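Local coordinates for protein EF0056 (Enterococcus faecalis, PDB 6ORI) that is a surface protein of unknown function, with an immunoglobulin-like fold and a calcium site, and may contribute to enterococcal biofilm formation, at residues L72-L78 / D163-R168; L160-R164 / L191-D195; S233-N237 / V345-P351; D243-K248 / R338-V342; M282-Q286 / T327-D331. One frame throughout, in Å; residues are numbered along the deposited sequence.

How the interactions relate
From the N terminus, interaction 1 closes the first long loop by pairing strand 166-173 with strand 68-74. Interaction 2 opens at 160-164, where interaction 1 ends, and joins the end of helix 157-162 to the loop after strand 184-189. The two share Asp163 and Arg164, touch through Leu165 and Leu160, and both reach the calcium ion. The other three contacts come later and nest in order: interaction 3 encloses interaction 4, which encloses interaction 5. All three involve one five-stranded antiparallel sheet: interaction 4 pairs strands 239-248 and 340-348, while interactions 3 and 5 join loops to strands 340-348 and 277-284. Interaction 5 touches both interaction 4 and, through His283 on Val345, interaction 3.

Interaction 1: residues L72-L78 / D163-R168; sequences LQLDERL and DRLMYR. With CA (calcium ion), chain B.
Asp75 OD2 is gripped by two donors: Met166 N, 3.0 Å from OD2, meets its anti lone pair, while Arg77 NH2 comes from above the carboxylate plane at 2.9 Å from the same oxygen. The other oxygen, OD1, takes Arg77 NE and Arg77 N, so all four bonds fix the rotation of the carboxylate. Arg77 thus holds Asp75 side-on and, at its far end, forks NH1 and NH2 onto Asp163 O, each nitrogen 3.0 Å from that carbonyl oxygen. Leu165 CD2 lies over one face of the guanidinium, toward its rim, 3.6 Å above the plane.

Further back, the strands pair antiparallel: Gln73 N donates to Arg168 O over 2.7 Å at an N-H...O angle of 165°. With chi1 at 72° and two further bends, Met166 folds back, its CG 3.7 Å from Asp75 OD2. The polar ends of Gln73 and Arg168 have partners beyond, Phe19 O and Glu185, and a water joins Gln73 OE1 to Arg168 NH1. Asp163 binds the calcium ion through OD1, alongside Asp374 and Asp402. Asp75 is the N-cap of helix 76-79, its OD1 taking Arg77 N in a capping bond where an antiparallel strand of the sheet gives way to a short helix.

Interaction 2: residues L160-R164 / L191-D195; sequences LKSDR and LTDQD. With CA (calcium ion), chain B.
The guanidinium of Arg164 has Gln194 NE2 over the centre of one face, 3.3 Å above the plane, and the carboxylate of Asp195 at its edge, where Thr192 N also lies in plane. The amide plane is inclined 39° to the guanidinium, whereas the carboxylate lies within 3° of coplanarity. The salt bridge is end-on and doubled: NH1 reaches Asp195 OD2 over 2.6 Å and NH2 reaches Asp195 OD1 over 2.7 Å, both on syn lone pairs and both nearly straight. Three successive bends, chi1 to chi3 each near -55°, curl the arginine round to this position.

Asp195 OD2 also takes Thr192 N, 2.8 Å away, on its anti side, which ties the carboxylate to the type I turn from Thr192 to Asp195. Gln194, extended beyond CG, sends NE2 on to Leu160 O across 3.3 Å, approaching from above the carbonyl plane. Its OE1 rests beside the first carbons of Lys161. Nearby, Ser162 O coordinates calcium at 2.4 Å with Gly372 O and Leu400 O, and Arg164 N holds Asp374 OD2. Two short, straight, coplanar bonds between opposite charges imply that the pair is probably fully ionised; it ties the turn to the residues just after helix 157-162, while Gln194 reaches the helix itself.

Interaction 3: residues S233-N237 / V345-P351; sequences STGAN and VLQLTKP
The loop 233-237 runs beside the end of strand 340-348 in roughly the same direction, with Thr234 CA 5.8 Å from Gln347 CA and Asn237 CA 4.9 Å from Pro351 CA, yet the two backbones form no beta bridge. Side chains and water make the link instead. The extended Gln347 sends NE2 to Ser233 O over 3.0 Å; the bond comes from above the carbonyl plane but lies in the amide plane. A water joins the same NE2 to Ser233 OG. Gly235, at phi 86° and psi 174°, takes a backbone shape suited to glycine where the Gln347 amide passes.

Asn237 packs along the departing chain. Its CG stands 3.5 Å from Lys350 CA, and OD1 lies 3.2 Å from Pro351 CD. ND2 comes 3.2 Å from Thr349 O, but at an angle too poor for a hydrogen bond. Two waters reach Leu348 O, one from Asn237 N and the other, weakly, from Asn237 ND2. Val345 CG1 comes 3.7 Å from Ser233 O, while the same valine touches Ala239 and Ile241 of strand 239-248 and His283 of strand 277-284. Leu348 leans on Ile355 of helix 352-359, for which Pro351 is the N-cap.

Interaction 4: residues D243-K248 / R338-V342; sequences DHKLTK and RPIVV
Strands 243-248 and 340-342 run antiparallel, their short axes 4.6 Å apart at closest approach and 158° between directions. His244 with Val342 and Leu246 with Ile340 are hydrogen-bonded pairs, and Lys245 with Val341 between them is a non-hydrogen-bonded pair. Four backbone bonds bear this out, from His244 N to Val342 O at 2.8 Å up to Ile340 N to Leu246 O at 3.0 Å. The CA of Lys245 adds a close approach to Ile340 O at 3.2 Å.

On one face stand His244, Leu246, Ile340 and Val342. Leu246 CB and Ile340 CB meet at 4.1 Å, and Leu246 CG lies over the rim of the imidazole of His244. Lys245 and Val341 occupy the other face. The lysine is stretched out, chi1 -172°, and lies alongside Pro339, pointing the same way, with CE 3.8 Å from Pro339 CB. Lys248 crosses Ile340 at about a right angle, its CE 3.7 Å from Ile340 CD1. The polar ends find partners beyond the two strands: His244 NE2 at Thr392 O, Lys245 NZ at Ser32 O and Tyr292 OH, and Lys248 NZ at the carbonyls of Ser336, Phe332 and Phe252. Within the sheet, strand 211-221 borders 239-248 and strand 277-284 borders 340-348, while strand 375-382 packs on His244 and Leu246 and strand 31-38 touches Lys245 and Pro339.

Interaction 5: residues M282-Q286 / T327-D331; sequences MHMVQ and TKLID
Apolar contact is made by Met282, which is fully extended and places CE 3.8 Å from Ile330 CG1 and 4.0 Å from Leu329 CB, crossing the leucine at about a right angle. Met284 instead sets a methyl against backbone carbonyls. It leaves the strand with CG anti to its backbone N (chi1 180°) but turns at chi3, -77°, which brings its CE against the 3-10 segment, 3.4 Å from both Thr327 O and Lys328 O. Its CG lies 3.9 Å from Asp331 CB.

Water supplies the polar links between the backbones. One molecule bridges His283 O and Leu329 O, a second accepts from Val285 N and Asp331 N, and a third, 2.7 Å from Val285 O, joins it to Asp331 O. The end of the strand, with the residues after it, thus faces the loop through a file of waters in place of direct bonds.

One close polar pair remains. Gln286 NE2 stands 3.0 Å from Asp331 OD2, but amide and carboxylate planes are 85° apart and the angle is too poor for a hydrogen bond. Asp331 instead uses OD1 to accept from Ala333 N. Chemically, the loop is held by methionine packing together with bridging waters, which would make the polar link indirect.

Interaction 1: residues L72-L78 / D163-R168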
# COMPACT_ATOMS: atom_id res chain seq x y z
N LEU A 72 3.15 -8.76 10.46
CA LEU A 72 3.35 -8.99 9.04
C LEU A 72 2.64 -10.30 8.71
O LEU A 72 3.01 -11.37 9.21
CB LEU A 72 4.82 -9.09 8.71
CG LEU A 72 5.15 -9.45 7.27
CD1 LEU A 72 4.73 -8.35 6.30
CD2 LEU A 72 6.63 -9.75 7.15
N GLN A 73 1.58 -10.21 7.90
CA GLN A 73 0.88 -11.38 7.38
C GLN A 73 1.40 -11.66 5.97
O GLN A 73 1.53 -10.73 5.16
CB GLN A 73 -0.64 -11.19 7.35
CG GLN A 73 -1.39 -12.41 6.80
CD GLN A 73 -2.91 -12.34 6.98
OE1 GLN A 73 -3.41 -11.82 7.98
NE2 GLN A 73 -3.64 -12.88 6.02
N LEU A 74 1.70 -12.93 5.70
CA LEU A 74 2.11 -13.35 4.36
C LEU A 74 1.12 -14.36 3.82
O LEU A 74 0.58 -15.17 4.54
CB LEU A 74 3.50 -13.99 4.38
CG LEU A 74 4.62 -13.10 4.86
CD1 LEU A 74 5.89 -13.92 4.86
CD2 LEU A 74 4.78 -11.86 4.01
N ASP A 75 0.91 -14.31 2.52
CA ASP A 75 0.10 -15.28 1.83
C ASP A 75 0.35 -16.67 2.37
O ASP A 75 1.50 -17.09 2.45
CB ASP A 75 0.42 -15.22 0.34
CG ASP A 75 -0.65 -15.82 -0.50
OD1 ASP A 75 -0.81 -17.06 -0.44
OD2 ASP A 75 -1.31 -15.06 -1.23
N GLU A 76 -0.71 -17.40 2.69
CA GLU A 76 -0.58 -18.76 3.19
C GLU A 76 0.27 -19.64 2.28
O GLU A 76 0.98 -20.55 2.76
CB GLU A 76 -1.96 -19.41 3.36
CG GLU A 76 -2.79 -18.85 4.51
CD GLU A 76 -2.31 -19.33 5.89
OE1 GLU A 76 -3.02 -19.05 6.88
OE2 GLU A 76 -1.25 -19.99 5.98
N ARG A 77 0.21 -19.40 0.97
CA ARG A 77 0.92 -20.24 0.03
C ARG A 77 2.43 -20.07 0.15
O ARG A 77 3.19 -20.98 -0.18
CB ARG A 77 0.45 -19.93 -1.40
CG ARG A 77 -1.00 -20.37 -1.64
CD ARG A 77 -1.57 -19.81 -2.94
NE ARG A 77 -1.66 -18.36 -2.90
CZ ARG A 77 -1.80 -17.57 -3.96
NH1 ARG A 77 -1.90 -18.09 -5.19
NH2 ARG A 77 -1.84 -16.27 -3.81
N LEU A 78 2.88 -18.89 0.59
CA LEU A 78 4.28 -18.68 0.93
C LEU A 78 4.56 -19.07 2.36
O LEU A 78 5.60 -19.66 2.65
CB LEU A 78 4.70 -17.20 0.73
CG LEU A 78 4.67 -16.70 -0.69
CD1 LEU A 78 5.01 -15.22 -0.69
CD2 LEU A 78 5.65 -17.48 -1.53
N ASP A 163 -4.58 -15.79 -8.34
CA ASP A 163 -4.54 -15.22 -6.99
C ASP A 163 -3.13 -14.67 -6.76
O ASP A 163 -2.15 -15.43 -6.65
CB ASP A 163 -4.82 -16.27 -5.91
CG ASP A 163 -6.30 -16.58 -5.70
OD1 ASP A 163 -7.17 -15.86 -6.20
OD2 ASP A 163 -6.59 -17.55 -4.97
N ARG A 164 -2.99 -13.36 -6.66
CA ARG A 164 -1.68 -12.78 -6.39
C ARG A 164 -1.23 -13.12 -4.96
O ARG A 164 -2.06 -13.34 -4.09
CB ARG A 164 -1.71 -11.26 -6.59
CG ARG A 164 -2.17 -10.81 -7.98
CD ARG A 164 -1.36 -11.45 -9.09
NE ARG A 164 0.09 -11.30 -8.91
CZ ARG A 164 0.91 -10.59 -9.70
NH1 ARG A 164 2.21 -10.56 -9.41
NH2 ARG A 164 0.44 -9.92 -10.75
N LEU A 165 0.08 -13.15 -4.76
CA LEU A 165 0.68 -13.46 -3.46
C LEU A 165 0.67 -12.23 -2.59
O LEU A 165 1.41 -11.28 -2.82
CB LEU A 165 2.11 -13.95 -3.61
CG LEU A 165 2.29 -15.27 -4.37
CD1 LEU A 165 3.77 -15.42 -4.76
CD2 LEU A 165 1.80 -16.46 -3.58
N MET A 166 -0.18 -12.25 -1.58
CA MET A 166 -0.38 -11.08 -0.76
C MET A 166 0.57 -10.94 0.41
O MET A 166 1.19 -11.91 0.87
CB MET A 166 -1.81 -11.05 -0.27
CG MET A 166 -2.16 -12.08 0.79
SD MET A 166 -1.71 -11.67 2.50
CE MET A 166 -2.92 -10.40 2.83
N TYR A 167 0.66 -9.71 0.89
CA TYR A 167 1.22 -9.42 2.21
C TYR A 167 0.38 -8.32 2.84
O TYR A 167 -0.26 -7.53 2.14
CB TYR A 167 2.68 -9.00 2.13
CG TYR A 167 2.98 -7.82 1.25
CD1 TYR A 167 2.74 -6.52 1.68
CD2 TYR A 167 3.55 -8.00 0.01
CE1 TYR A 167 3.04 -5.43 0.84
CE2 TYR A 167 3.87 -6.94 -0.81
CZ TYR A 167 3.63 -5.67 -0.38
OH TYR A 167 3.96 -4.64 -1.24
N ARG A 168 0.35 -8.28 4.17
CA ARG A 168 -0.26 -7.19 4.92
C ARG A 168 0.63 -6.84 6.09
O ARG A 168 0.99 -7.73 6.87
CB ARG A 168 -1.65 -7.59 5.41
CG ARG A 168 -2.36 -6.52 6.28
CD ARG A 168 -3.54 -7.12 7.04
NE ARG A 168 -4.46 -6.10 7.54
CZ ARG A 168 -5.32 -6.28 8.55
NH1 ARG A 168 -5.37 -7.42 9.22
NH2 ARG A 168 -6.12 -5.28 8.87
CA CA B . -8.39 -14.68 -7.74
O HOH W 1 -4.08 -9.97 9.64

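Interaction 2: residues L160-R164 / L191-D195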
# COMPACT_ATOMS: atom_id res chain seq x y z
N LEU A 160 -0.89 -18.82 -9.45
CA LEU A 160 -0.16 -17.58 -9.22
C LEU A 160 -0.69 -16.48 -10.12
O LEU A 160 -0.57 -15.30 -9.80
CB LEU A 160 1.31 -17.80 -9.48
CG LEU A 160 2.05 -18.68 -8.47
CD1 LEU A 160 3.39 -19.12 -9.03
CD2 LEU A 160 2.22 -17.94 -7.14
N LYS A 161 -1.24 -16.87 -11.26
CA LYS A 161 -1.85 -15.92 -12.18
C LYS A 161 -3.19 -15.43 -11.62
O LYS A 161 -3.50 -14.25 -11.69
CB LYS A 161 -2.02 -16.57 -13.54
CG LYS A 161 -2.43 -15.66 -14.68
CD LYS A 161 -1.68 -16.03 -15.97
CE LYS A 161 -1.80 -17.53 -16.34
NZ LYS A 161 -0.64 -18.00 -17.15
N SER A 162 -3.97 -16.34 -11.06
CA SER A 162 -5.33 -16.00 -10.68
C SER A 162 -5.46 -15.40 -9.27
O SER A 162 -6.39 -14.67 -9.00
CB SER A 162 -6.24 -17.22 -10.81
OG SER A 162 -5.89 -18.24 -9.91
N ASP A 163 -4.58 -15.79 -8.34
CA ASP A 163 -4.54 -15.22 -6.99
C ASP A 163 -3.13 -14.67 -6.76
O ASP A 163 -2.15 -15.43 -6.65
CB ASP A 163 -4.82 -16.27 -5.91
CG ASP A 163 -6.30 -16.58 -5.70
OD1 ASP A 163 -7.17 -15.86 -6.20
OD2 ASP A 163 -6.59 -17.55 -4.97
N ARG A 164 -2.99 -13.36 -6.66
CA ARG A 164 -1.68 -12.78 -6.39
C ARG A 164 -1.23 -13.12 -4.96
O ARG A 164 -2.06 -13.34 -4.09
CB ARG A 164 -1.71 -11.26 -6.59
CG ARG A 164 -2.17 -10.81 -7.98
CD ARG A 164 -1.36 -11.45 -9.09
NE ARG A 164 0.09 -11.30 -8.91
CZ ARG A 164 0.91 -10.59 -9.70
NH1 ARG A 164 2.21 -10.56 -9.41
NH2 ARG A 164 0.44 -9.92 -10.75
N LEU A 191 5.56 -8.87 -6.50
CA LEU A 191 5.74 -8.82 -7.95
C LEU A 191 6.53 -10.00 -8.45
O LEU A 191 7.42 -10.51 -7.76
CB LEU A 191 6.46 -7.54 -8.37
CG LEU A 191 5.81 -6.24 -7.96
CD1 LEU A 191 6.62 -5.09 -8.52
CD2 LEU A 191 4.38 -6.17 -8.45
N THR A 192 6.20 -10.44 -9.65
CA THR A 192 6.86 -11.56 -10.26
C THR A 192 7.10 -11.20 -11.72
O THR A 192 6.86 -10.07 -12.12
CB THR A 192 6.00 -12.81 -10.17
OG1 THR A 192 4.78 -12.60 -10.90
CG2 THR A 192 5.66 -13.13 -8.73
N ASP A 193 7.58 -12.16 -12.51
CA ASP A 193 7.97 -11.87 -13.89
C ASP A 193 6.78 -11.67 -14.82
O ASP A 193 6.95 -11.31 -15.98
CB ASP A 193 8.87 -12.99 -14.43
CG ASP A 193 10.34 -12.75 -14.15
OD1 ASP A 193 10.83 -11.63 -14.42
OD2 ASP A 193 11.01 -13.68 -13.65
N GLN A 194 5.57 -11.89 -14.30
CA GLN A 194 4.36 -11.63 -15.07
C GLN A 194 3.97 -10.16 -14.98
O GLN A 194 3.03 -9.72 -15.64
CB GLN A 194 3.20 -12.51 -14.60
CG GLN A 194 2.57 -12.09 -13.28
CD GLN A 194 1.44 -13.02 -12.86
OE1 GLN A 194 0.68 -13.51 -13.69
NE2 GLN A 194 1.32 -13.26 -11.55
N ASP A 195 4.70 -9.42 -14.16
CA ASP A 195 4.42 -8.00 -13.97
C ASP A 195 5.38 -7.18 -14.78
O ASP A 195 6.59 -7.19 -14.55
CB ASP A 195 4.49 -7.65 -12.49
CG ASP A 195 3.51 -8.45 -11.69
OD1 ASP A 195 2.32 -8.43 -12.07
OD2 ASP A 195 3.91 -9.15 -10.73
CA CA B . -8.39 -14.68 -7.74

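Interaction 3: residues S233-N237 / V345-P351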
# COMPACT_ATOMS: atom_id res chain seq x y z
N SER A 233 -18.46 11.38 -2.67
CA SER A 233 -19.40 10.31 -2.37
C SER A 233 -19.09 9.04 -3.13
O SER A 233 -18.38 9.06 -4.12
CB SER A 233 -20.82 10.77 -2.70
OG SER A 233 -20.83 11.46 -3.94
N THR A 234 -19.67 7.91 -2.71
CA THR A 234 -19.39 6.62 -3.36
C THR A 234 -20.38 6.10 -4.41
O THR A 234 -20.13 5.11 -5.11
CB THR A 234 -19.30 5.52 -2.33
OG1 THR A 234 -20.43 5.55 -1.45
CG2 THR A 234 -18.04 5.73 -1.50
N GLY A 235 -21.53 6.72 -4.45
CA GLY A 235 -22.58 6.37 -5.40
C GLY A 235 -23.49 5.23 -4.96
O GLY A 235 -23.27 4.60 -3.92
N ALA A 236 -24.52 4.97 -5.75
CA ALA A 236 -25.58 4.05 -5.34
C ALA A 236 -25.16 2.59 -5.22
O ALA A 236 -25.86 1.79 -4.59
CB ALA A 236 -26.74 4.13 -6.31
N ASN A 237 -24.04 2.22 -5.86
CA ASN A 237 -23.59 0.84 -5.87
C ASN A 237 -22.26 0.69 -5.18
O ASN A 237 -21.59 -0.34 -5.31
CB ASN A 237 -23.50 0.34 -7.31
CG ASN A 237 -24.83 0.37 -7.98
OD1 ASN A 237 -25.73 -0.34 -7.56
ND2 ASN A 237 -25.00 1.23 -8.96
N VAL A 345 -11.81 7.52 -6.15
CA VAL A 345 -13.07 6.86 -5.87
C VAL A 345 -13.68 6.37 -7.19
O VAL A 345 -14.09 7.18 -8.02
CB VAL A 345 -14.03 7.82 -5.17
CG1 VAL A 345 -15.33 7.13 -4.86
CG2 VAL A 345 -13.41 8.40 -3.90
N LEU A 346 -13.72 5.05 -7.37
CA LEU A 346 -14.21 4.43 -8.60
C LEU A 346 -15.63 3.99 -8.35
O LEU A 346 -15.85 2.95 -7.75
CB LEU A 346 -13.35 3.22 -8.98
CG LEU A 346 -11.82 3.39 -8.97
CD1 LEU A 346 -11.13 2.11 -9.35
CD2 LEU A 346 -11.42 4.47 -9.93
N GLN A 347 -16.59 4.78 -8.78
CA GLN A 347 -17.99 4.45 -8.57
C GLN A 347 -18.39 3.30 -9.47
O GLN A 347 -18.12 3.30 -10.66
CB GLN A 347 -18.85 5.67 -8.86
CG GLN A 347 -18.46 6.89 -8.02
CD GLN A 347 -19.54 7.94 -7.98
OE1 GLN A 347 -20.33 8.08 -8.91
NE2 GLN A 347 -19.59 8.69 -6.88
N LEU A 348 -19.01 2.28 -8.89
CA LEU A 348 -19.44 1.13 -9.66
C LEU A 348 -20.80 1.37 -10.30
O LEU A 348 -21.65 2.05 -9.74
CB LEU A 348 -19.51 -0.09 -8.76
CG LEU A 348 -18.18 -0.49 -8.10
CD1 LEU A 348 -18.44 -1.62 -7.14
CD2 LEU A 348 -17.13 -0.85 -9.11
N THR A 349 -21.02 0.77 -11.47
CA THR A 349 -22.26 0.94 -12.21
C THR A 349 -23.34 0.01 -11.72
O THR A 349 -24.52 0.24 -11.98
CB THR A 349 -22.06 0.62 -13.69
OG1 THR A 349 -21.52 -0.69 -13.79
CG2 THR A 349 -21.12 1.62 -14.35
N LYS A 350 -22.95 -1.06 -11.04
CA LYS A 350 -23.89 -1.97 -10.42
C LYS A 350 -23.19 -2.61 -9.23
O LYS A 350 -21.97 -2.49 -9.09
CB LYS A 350 -24.39 -3.02 -11.43
CG LYS A 350 -23.31 -3.81 -12.07
CD LYS A 350 -23.83 -4.64 -13.23
CE LYS A 350 -24.23 -3.78 -14.40
NZ LYS A 350 -24.60 -4.57 -15.60
N PRO A 351 -23.95 -3.29 -8.36
CA PRO A 351 -23.33 -3.90 -7.19
C PRO A 351 -22.26 -4.92 -7.57
O PRO A 351 -22.37 -5.56 -8.62
CB PRO A 351 -24.50 -4.59 -6.48
CG PRO A 351 -25.71 -3.85 -6.95
CD PRO A 351 -25.42 -3.47 -8.37
O HOH W 2 -21.76 10.79 -6.96
O HOH W 3 -21.80 3.52 -7.26
O HOH W 4 -23.58 4.03 -10.11

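Interaction 4: residues D243-K248 / R338-V342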
# COMPACT_ATOMS: atom_id res chain seq x y z
N ASP A 243 -6.23 4.19 -2.51
CA ASP A 243 -5.43 5.12 -1.73
C ASP A 243 -3.98 4.97 -2.17
O ASP A 243 -3.34 3.95 -1.88
CB ASP A 243 -5.61 4.88 -0.24
CG ASP A 243 -6.92 5.46 0.30
OD1 ASP A 243 -7.60 6.18 -0.45
OD2 ASP A 243 -7.27 5.21 1.46
N HIS A 244 -3.52 5.95 -2.92
CA HIS A 244 -2.15 6.00 -3.39
C HIS A 244 -1.35 6.76 -2.35
O HIS A 244 -1.52 7.96 -2.17
CB HIS A 244 -2.10 6.70 -4.76
CG HIS A 244 -0.72 6.83 -5.33
ND1 HIS A 244 -0.39 7.83 -6.23
CD2 HIS A 244 0.39 6.07 -5.19
CE1 HIS A 244 0.87 7.69 -6.58
NE2 HIS A 244 1.37 6.64 -5.95
N LYS A 245 -0.49 6.04 -1.64
CA LYS A 245 0.26 6.64 -0.55
C LYS A 245 1.74 6.75 -0.89
O LYS A 245 2.36 5.80 -1.37
CB LYS A 245 0.06 5.83 0.74
CG LYS A 245 0.66 6.50 1.97
CD LYS A 245 0.31 5.76 3.27
CE LYS A 245 0.78 6.54 4.49
NZ LYS A 245 0.40 5.83 5.73
N LEU A 246 2.29 7.94 -0.67
CA LEU A 246 3.67 8.26 -0.96
C LEU A 246 4.43 8.49 0.32
O LEU A 246 4.04 9.33 1.15
CB LEU A 246 3.76 9.51 -1.85
CG LEU A 246 3.02 9.39 -3.17
CD1 LEU A 246 3.08 10.70 -3.90
CD2 LEU A 246 3.61 8.31 -4.02
N THR A 247 5.48 7.70 0.50
CA THR A 247 6.38 7.79 1.65
C THR A 247 7.56 8.65 1.22
O THR A 247 8.25 8.31 0.24
CB THR A 247 6.86 6.37 1.98
OG1 THR A 247 5.72 5.55 2.31
CG2 THR A 247 7.90 6.36 3.09
N LYS A 248 7.81 9.74 1.92
CA LYS A 248 8.90 10.62 1.56
C LYS A 248 10.25 10.15 2.06
O LYS A 248 10.35 9.38 3.01
CB LYS A 248 8.64 12.01 2.12
CG LYS A 248 7.41 12.70 1.54
CD LYS A 248 7.27 14.12 2.12
CE LYS A 248 6.04 14.82 1.62
NZ LYS A 248 6.03 16.24 2.09
N ARG A 338 5.87 14.19 6.59
CA ARG A 338 4.68 13.35 6.63
C ARG A 338 4.33 12.83 5.23
O ARG A 338 4.61 13.48 4.22
CB ARG A 338 3.49 14.10 7.21
CG ARG A 338 3.58 14.30 8.70
CD ARG A 338 2.44 15.13 9.29
NE ARG A 338 2.52 16.53 8.87
CZ ARG A 338 1.81 17.10 7.90
NH1 ARG A 338 0.90 16.41 7.22
NH2 ARG A 338 2.01 18.38 7.62
N PRO A 339 3.69 11.67 5.17
CA PRO A 339 3.35 11.07 3.87
C PRO A 339 2.16 11.76 3.22
O PRO A 339 1.46 12.58 3.82
CB PRO A 339 2.97 9.63 4.23
CG PRO A 339 2.52 9.72 5.65
CD PRO A 339 3.37 10.78 6.29
N ILE A 340 1.97 11.40 1.97
CA ILE A 340 0.91 11.93 1.13
C ILE A 340 -0.04 10.81 0.76
O ILE A 340 0.40 9.70 0.45
CB ILE A 340 1.52 12.50 -0.15
CG1 ILE A 340 2.46 13.67 0.19
CG2 ILE A 340 0.44 12.86 -1.16
CD1 ILE A 340 3.38 14.09 -0.92
N VAL A 341 -1.33 11.08 0.77
CA VAL A 341 -2.34 10.15 0.29
C VAL A 341 -3.17 10.85 -0.78
O VAL A 341 -3.72 11.93 -0.51
CB VAL A 341 -3.25 9.64 1.42
CG1 VAL A 341 -4.35 8.75 0.88
CG2 VAL A 341 -2.45 8.87 2.44
N VAL A 342 -3.21 10.24 -1.96
CA VAL A 342 -4.06 10.67 -3.08
C VAL A 342 -5.12 9.61 -3.18
O VAL A 342 -4.81 8.44 -3.29
CB VAL A 342 -3.23 10.74 -4.38
CG1 VAL A 342 -4.10 11.16 -5.56
CG2 VAL A 342 -2.05 11.72 -4.21

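Interaction 5: residues M282-Q286 / T327-D331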
# COMPACT_ATOMS: atom_id res chain seq x y z
N MET A 282 -11.52 12.39 -7.56
CA MET A 282 -10.24 12.56 -6.89
C MET A 282 -10.52 13.27 -5.59
O MET A 282 -11.23 14.32 -5.57
CB MET A 282 -9.31 13.42 -7.74
CG MET A 282 -7.88 13.40 -7.26
SD MET A 282 -6.90 14.41 -8.37
CE MET A 282 -5.27 14.07 -7.72
N HIS A 283 -10.02 12.72 -4.49
CA HIS A 283 -10.14 13.38 -3.19
C HIS A 283 -8.79 13.77 -2.66
O HIS A 283 -7.81 13.02 -2.81
CB HIS A 283 -10.80 12.45 -2.16
CG HIS A 283 -12.24 12.14 -2.43
ND1 HIS A 283 -13.06 11.53 -1.50
CD2 HIS A 283 -13.01 12.36 -3.52
CE1 HIS A 283 -14.27 11.38 -2.02
NE2 HIS A 283 -14.27 11.88 -3.24
N MET A 284 -8.75 14.90 -1.98
CA MET A 284 -7.61 15.34 -1.22
C MET A 284 -7.74 14.80 0.19
O MET A 284 -8.81 14.91 0.80
CB MET A 284 -7.56 16.86 -1.20
CG MET A 284 -6.38 17.39 -0.41
SD MET A 284 -6.29 19.19 -0.33
CE MET A 284 -5.67 19.56 -1.96
N VAL A 285 -6.65 14.22 0.70
CA VAL A 285 -6.59 13.61 2.02
C VAL A 285 -5.37 14.17 2.75
O VAL A 285 -4.38 14.52 2.14
CB VAL A 285 -6.47 12.07 1.87
CG1 VAL A 285 -6.41 11.38 3.23
CG2 VAL A 285 -7.64 11.50 1.05
N GLN A 286 -5.43 14.18 4.07
CA GLN A 286 -4.36 14.76 4.87
C GLN A 286 -3.87 13.78 5.92
O GLN A 286 -4.66 13.15 6.63
CB GLN A 286 -4.87 16.03 5.54
CG GLN A 286 -5.95 16.70 4.71
CD GLN A 286 -5.87 18.21 4.75
OE1 GLN A 286 -5.72 18.80 5.82
NE2 GLN A 286 -5.97 18.84 3.59
N THR A 327 -0.98 21.64 -6.04
CA THR A 327 -1.35 21.61 -4.62
C THR A 327 -2.86 21.85 -4.43
O THR A 327 -3.38 21.62 -3.33
CB THR A 327 -0.57 22.63 -3.76
OG1 THR A 327 -0.97 23.97 -4.08
CG2 THR A 327 0.91 22.45 -3.94
N LYS A 328 -3.58 22.27 -5.47
CA LYS A 328 -5.04 22.37 -5.40
C LYS A 328 -5.67 20.97 -5.38
O LYS A 328 -6.80 20.80 -4.89
CB LYS A 328 -5.57 23.18 -6.58
CG LYS A 328 -5.22 24.66 -6.50
CD LYS A 328 -5.91 25.43 -7.62
CE LYS A 328 -4.91 25.97 -8.62
NZ LYS A 328 -5.54 26.34 -9.92
N LEU A 329 -4.97 19.98 -5.93
CA LEU A 329 -5.53 18.63 -6.04
C LEU A 329 -4.94 17.64 -5.04
O LEU A 329 -5.61 16.67 -4.64
CB LEU A 329 -5.31 18.05 -7.42
CG LEU A 329 -5.82 18.87 -8.60
CD1 LEU A 329 -5.67 18.10 -9.88
CD2 LEU A 329 -7.28 19.28 -8.41
N ILE A 330 -3.68 17.85 -4.66
CA ILE A 330 -2.97 16.92 -3.78
C ILE A 330 -2.40 17.70 -2.61
O ILE A 330 -1.78 18.73 -2.81
CB ILE A 330 -1.81 16.23 -4.53
CG1 ILE A 330 -2.34 15.36 -5.68
CG2 ILE A 330 -0.91 15.42 -3.57
CD1 ILE A 330 -1.23 14.79 -6.61
N ASP A 331 -2.60 17.18 -1.39
CA ASP A 331 -1.95 17.76 -0.23
C ASP A 331 -0.57 17.09 -0.14
O ASP A 331 -0.44 15.93 0.25
CB ASP A 331 -2.77 17.56 1.04
CG ASP A 331 -2.20 18.34 2.22
OD1 ASP A 331 -0.98 18.53 2.29
OD2 ASP A 331 -2.99 18.76 3.09
O HOH W 5 -5.40 14.13 -3.66
O HOH W 6 -4.14 14.55 -1.18
O HOH W 7 -1.85 13.95 1.47